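Local coordinates for DUF4595 domain-containing protein (PDB 3TZG), which is of unknown function but folds as a porin-like beta barrel and is probably related to the membrane beta-barrel proteins, at residues Val86-Thr97 / Ser110-Leu121. Residues are numbered along the deposited sequence; the frame is centred on the assembly and turned at random.
Sequences VGEEVYEADKQT and SDYRATSDYRFL
K95 lies alongside the Y112 ring, the two side chains pointing the same way from a non-hydrogen-bonded residue pair of two antiparallel strands. CG of K95 sits over one ring face, 4.0 Å from the Y112 centroid, as a CH-pi contact. With CG anti to the backbone N (chi1 -172°) and every later torsion extended, the lysine follows the CD1-CE1 side of the ring out to the hydroxyl. Both polar ends are held by acids beyond the hairpin: K95 NZ by a salt bridge to D182, Y112 OH by a hydrogen bond to D179. On the same face of the sheet, T97 OG1 and S110 OG share a hydrogen bond of 2.6 Å. Paired backbone bonds link D94 with R113 and Q96 with D111, and T115 N to E92 O (3.0 Å) adds one more as the chain turns away. The T115 side chain crosses that of D94 at about a right angle, CG2 3.3 Å from D94 OD2, an oxygen also salt-bridged to R81. Past the turn, the R119 guanidinium stands nearly on edge over the Y91 ring (planes 76° apart), NH1 above one face toward the rim and NH2 near CD1, in an off-centre cation-pi contact. L121 reaches A93 through CD1 and V86 and Y91 through CD2. Strands 90-102 and 105-114 thus form a hairpin in the barrel wall, with strand 74-85 hydrogen-bonded along the other edge of the first and strand 120-130 along the other edge of the second.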
loop_
_atom_site.group_PDB
_atom_site.type_symbol
_atom_site.label_atom_id
_atom_site.label_comp_id
_atom_site.label_asym_id
_atom_site.label_seq_id
_atom_site.Cartn_x
_atom_site.Cartn_y
_atom_site.Cartn_z
ATOM N N VAL A 86 -1.315 -13.813 14.028
ATOM C CA VAL A 86 -2.626 -13.655 14.654
ATOM C C VAL A 86 -2.336 -13.324 16.136
ATOM O O VAL A 86 -2.039 -12.159 16.428
ATOM C CB VAL A 86 -3.629 -14.836 14.432
ATOM C CG1 VAL A 86 -5.018 -14.482 14.961
ATOM C CG2 VAL A 86 -3.741 -15.190 12.951
ATOM N N GLY A 87 -2.365 -14.309 17.030
ATOM C CA GLY A 87 -2.089 -14.050 18.436
ATOM C C GLY A 87 -0.610 -13.880 18.689
ATOM O O GLY A 87 -0.033 -12.834 18.382
ATOM N N GLU A 88 0.006 -14.926 19.246
ATOM C CA GLU A 88 1.440 -14.968 19.507
ATOM C C GLU A 88 2.139 -15.594 18.298
ATOM O O GLU A 88 3.189 -15.103 17.874
ATOM C CB GLU A 88 1.736 -15.747 20.807
ATOM N N GLU A 89 1.515 -16.658 17.725
ATOM C CA GLU A 89 2.000 -17.434 16.580
ATOM C C GLU A 89 1.611 -16.778 15.227
ATOM O O GLU A 89 0.778 -15.863 15.173
ATOM C CB GLU A 89 1.452 -18.875 16.647
ATOM N N VAL A 90 2.260 -17.257 14.149
ATOM C CA VAL A 90 2.065 -16.828 12.762
ATOM C C VAL A 90 1.529 -18.065 11.960
ATOM O O VAL A 90 1.981 -19.201 12.187
ATOM C CB VAL A 90 3.371 -16.194 12.162
ATOM C CG1 VAL A 90 4.553 -17.165 12.191
ATOM C CG2 VAL A 90 3.154 -15.636 10.759
ATOM N N TYR A 91 0.535 -17.836 11.069
ATOM C CA TYR A 91 -0.096 -18.894 10.266
ATOM C C TYR A 91 0.046 -18.672 8.763
ATOM O O TYR A 91 -0.028 -17.535 8.298
ATOM C CB TYR A 91 -1.599 -18.998 10.591
ATOM C CG TYR A 91 -1.882 -19.341 12.034
ATOM C CD1 TYR A 91 -1.829 -20.658 12.482
ATOM C CD2 TYR A 91 -2.182 -18.349 12.960
ATOM C CE1 TYR A 91 -2.034 -20.975 13.823
ATOM C CE2 TYR A 91 -2.400 -18.654 14.304
ATOM C CZ TYR A 91 -2.326 -19.970 14.731
ATOM O OH TYR A 91 -2.541 -20.274 16.054
ATOM N N GLU A 92 0.217 -19.776 8.001
ATOM C CA GLU A 92 0.232 -19.722 6.536
ATOM C C GLU A 92 -1.212 -19.597 6.122
ATOM O O GLU A 92 -1.994 -20.541 6.277
ATOM C CB GLU A 92 0.937 -20.931 5.913
ATOM C CG GLU A 92 0.992 -20.848 4.403
ATOM C CD GLU A 92 1.460 -22.090 3.682
ATOM O OE1 GLU A 92 1.644 -23.143 4.338
ATOM O OE2 GLU A 92 1.605 -22.014 2.441
ATOM N N ALA A 93 -1.584 -18.386 5.719
ATOM C CA ALA A 93 -2.949 -18.028 5.424
ATOM C C ALA A 93 -3.215 -17.818 3.935
ATOM O O ALA A 93 -2.300 -17.599 3.153
ATOM C CB ALA A 93 -3.296 -16.750 6.177
ATOM N N ASP A 94 -4.504 -17.924 3.564
ATOM C CA ASP A 94 -5.038 -17.619 2.254
ATOM C C ASP A 94 -5.926 -16.400 2.398
ATOM O O ASP A 94 -6.816 -16.374 3.256
ATOM C CB ASP A 94 -5.763 -18.803 1.603
ATOM C CG ASP A 94 -4.899 -19.424 0.511
ATOM O OD1 ASP A 94 -4.557 -18.697 -0.482
ATOM O OD2 ASP A 94 -4.540 -20.614 0.647
ATOM N N LYS A 95 -5.612 -15.351 1.602
ATOM C CA LYS A 95 -6.327 -14.082 1.605
ATOM C C LYS A 95 -7.178 -13.933 0.345
ATOM O O LYS A 95 -6.674 -14.047 -0.773
ATOM C CB LYS A 95 -5.341 -12.917 1.725
ATOM C CG LYS A 95 -6.007 -11.567 1.937
ATOM C CD LYS A 95 -4.962 -10.475 1.882
ATOM C CE LYS A 95 -5.505 -9.098 2.073
ATOM N NZ LYS A 95 -4.434 -8.083 2.151
ATOM N N GLN A 96 -8.471 -13.688 0.543
ATOM C CA GLN A 96 -9.433 -13.441 -0.524
ATOM C C GLN A 96 -9.942 -12.006 -0.435
ATOM O O GLN A 96 -10.558 -11.617 0.563
ATOM C CB GLN A 96 -10.583 -14.429 -0.463
ATOM C CG GLN A 96 -10.267 -15.746 -1.075
ATOM C CD GLN A 96 -11.369 -16.755 -0.905
ATOM O OE1 GLN A 96 -12.346 -16.557 -0.185
ATOM N NE2 GLN A 96 -11.226 -17.879 -1.561
ATOM N N THR A 97 -9.690 -11.227 -1.470
ATOM C CA THR A 97 -10.070 -9.824 -1.451
ATOM C C THR A 97 -10.916 -9.455 -2.669
ATOM O O THR A 97 -10.722 -10.015 -3.758
ATOM C CB THR A 97 -8.789 -8.968 -1.398
ATOM O OG1 THR A 97 -8.125 -9.271 -0.177
ATOM C CG2 THR A 97 -9.077 -7.480 -1.439
ATOM N N SER A 110 -11.318 -7.992 2.761
ATOM C CA SER A 110 -10.449 -9.176 2.775
ATOM C C SER A 110 -10.833 -10.185 3.827
ATOM O O SER A 110 -11.215 -9.826 4.943
ATOM C CB SER A 110 -9.003 -8.780 3.019
ATOM O OG SER A 110 -8.503 -7.952 1.978
ATOM N N ASP A 111 -10.716 -11.459 3.465
ATOM C CA ASP A 111 -10.952 -12.575 4.369
ATOM C C ASP A 111 -9.741 -13.444 4.376
ATOM O O ASP A 111 -9.234 -13.828 3.310
ATOM C CB ASP A 111 -12.206 -13.370 4.015
ATOM C CG ASP A 111 -13.429 -12.738 4.606
ATOM O OD1 ASP A 111 -13.614 -12.861 5.827
ATOM O OD2 ASP A 111 -14.172 -12.055 3.856
ATOM N N TYR A 112 -9.232 -13.679 5.590
ATOM C CA TYR A 112 -8.072 -14.499 5.876
ATOM C C TYR A 112 -8.473 -15.820 6.475
ATOM O O TYR A 112 -9.116 -15.841 7.521
ATOM C CB TYR A 112 -7.151 -13.769 6.842
ATOM C CG TYR A 112 -6.417 -12.580 6.278
ATOM C CD1 TYR A 112 -5.157 -12.727 5.705
ATOM C CD2 TYR A 112 -6.901 -11.293 6.460
ATOM C CE1 TYR A 112 -4.423 -11.626 5.272
ATOM C CE2 TYR A 112 -6.172 -10.179 6.045
ATOM C CZ TYR A 112 -4.936 -10.352 5.442
ATOM O OH TYR A 112 -4.211 -9.263 5.019
ATOM N N ARG A 113 -8.093 -16.922 5.817
ATOM C CA ARG A 113 -8.299 -18.305 6.258
ATOM C C ARG A 113 -6.967 -19.073 6.268
ATOM O O ARG A 113 -6.099 -18.812 5.442
ATOM C CB ARG A 113 -9.301 -19.025 5.352
ATOM C CG ARG A 113 -10.779 -18.726 5.572
ATOM C CD ARG A 113 -11.451 -19.216 4.318
ATOM N NE ARG A 113 -12.870 -18.941 4.149
ATOM C CZ ARG A 113 -13.617 -19.540 3.222
ATOM N NH1 ARG A 113 -13.091 -20.466 2.428
ATOM N NH2 ARG A 113 -14.900 -19.248 3.107
ATOM N N ALA A 114 -6.817 -20.035 7.182
ATOM C CA ALA A 114 -5.625 -20.870 7.228
ATOM C C ALA A 114 -5.618 -21.796 6.017
ATOM O O ALA A 114 -6.682 -22.306 5.649
ATOM C CB ALA A 114 -5.593 -21.656 8.518
ATOM N N THR A 115 -4.449 -21.953 5.348
ATOM C CA THR A 115 -4.303 -22.824 4.168
ATOM C C THR A 115 -4.605 -24.296 4.542
ATOM O O THR A 115 -5.284 -25.011 3.800
ATOM C CB THR A 115 -2.891 -22.708 3.562
ATOM O OG1 THR A 115 -1.936 -23.200 4.504
ATOM C CG2 THR A 115 -2.531 -21.302 3.151
ATOM N N SER A 116 -4.126 -24.707 5.728
ATOM C CA SER A 116 -4.238 -26.049 6.273
ATOM C C SER A 116 -5.687 -26.546 6.375
ATOM O O SER A 116 -6.048 -27.446 5.617
ATOM C CB SER A 116 -3.584 -26.119 7.651
ATOM O OG SER A 116 -3.995 -25.079 8.523
ATOM N N ASP A 117 -6.499 -25.979 7.298
ATOM C CA ASP A 117 -7.847 -26.459 7.603
ATOM C C ASP A 117 -8.978 -25.440 7.282
ATOM O O ASP A 117 -10.099 -25.650 7.745
ATOM C CB ASP A 117 -7.915 -26.832 9.106
ATOM C CG ASP A 117 -7.671 -25.695 10.096
ATOM O OD1 ASP A 117 -7.012 -24.691 9.713
ATOM O OD2 ASP A 117 -8.087 -25.831 11.268
ATOM N N TYR A 118 -8.704 -24.374 6.490
ATOM C CA TYR A 118 -9.683 -23.344 6.065
ATOM C C TYR A 118 -10.244 -22.529 7.261
ATOM O O TYR A 118 -11.194 -21.764 7.080
ATOM C CB TYR A 118 -10.866 -23.954 5.271
ATOM C CG TYR A 118 -10.493 -24.539 3.925
ATOM C CD1 TYR A 118 -10.336 -23.721 2.807
ATOM C CD2 TYR A 118 -10.377 -25.919 3.747
ATOM C CE1 TYR A 118 -9.996 -24.250 1.562
ATOM C CE2 TYR A 118 -10.049 -26.463 2.501
ATOM C CZ TYR A 118 -9.850 -25.618 1.412
ATOM O OH TYR A 118 -9.524 -26.099 0.169
ATOM N N ARG A 119 -9.672 -22.702 8.464
ATOM C CA ARG A 119 -10.070 -22.006 9.688
ATOM C C ARG A 119 -10.000 -20.514 9.461
ATOM O O ARG A 119 -8.998 -20.018 8.946
ATOM C CB ARG A 119 -9.155 -22.455 10.844
ATOM C CG ARG A 119 -8.970 -21.515 12.040
ATOM C CD ARG A 119 -8.077 -22.175 13.077
ATOM N NE ARG A 119 -6.811 -22.665 12.504
ATOM C CZ ARG A 119 -5.619 -22.086 12.655
ATOM N NH1 ARG A 119 -5.484 -21.005 13.416
ATOM N NH2 ARG A 119 -4.544 -22.615 12.086
ATOM N N PHE A 120 -11.097 -19.813 9.782
ATOM C CA PHE A 120 -11.187 -18.361 9.653
ATOM C C PHE A 120 -10.247 -17.690 10.658
ATOM O O PHE A 120 -10.275 -18.010 11.849
ATOM C CB PHE A 120 -12.637 -17.891 9.857
ATOM C CG PHE A 120 -12.766 -16.387 9.829
ATOM C CD1 PHE A 120 -12.768 -15.694 8.617
ATOM C CD2 PHE A 120 -12.844 -15.655 11.014
ATOM C CE1 PHE A 120 -12.847 -14.304 8.594
ATOM C CE2 PHE A 120 -12.934 -14.265 10.986
ATOM C CZ PHE A 120 -12.943 -13.600 9.777
ATOM N N LEU A 121 -9.454 -16.737 10.190
ATOM C CA LEU A 121 -8.468 -16.078 11.044
ATOM C C LEU A 121 -8.724 -14.584 11.253
ATOM O O LEU A 121 -8.468 -14.082 12.362
ATOM C CB LEU A 121 -7.058 -16.233 10.417
ATOM C CG LEU A 121 -6.509 -17.648 10.199
ATOM C CD1 LEU A 121 -5.334 -17.628 9.259
ATOM C CD2 LEU A 121 -6.107 -18.281 11.486
HETATM O O HOH W 1 -1.968 -23.105 7.286
#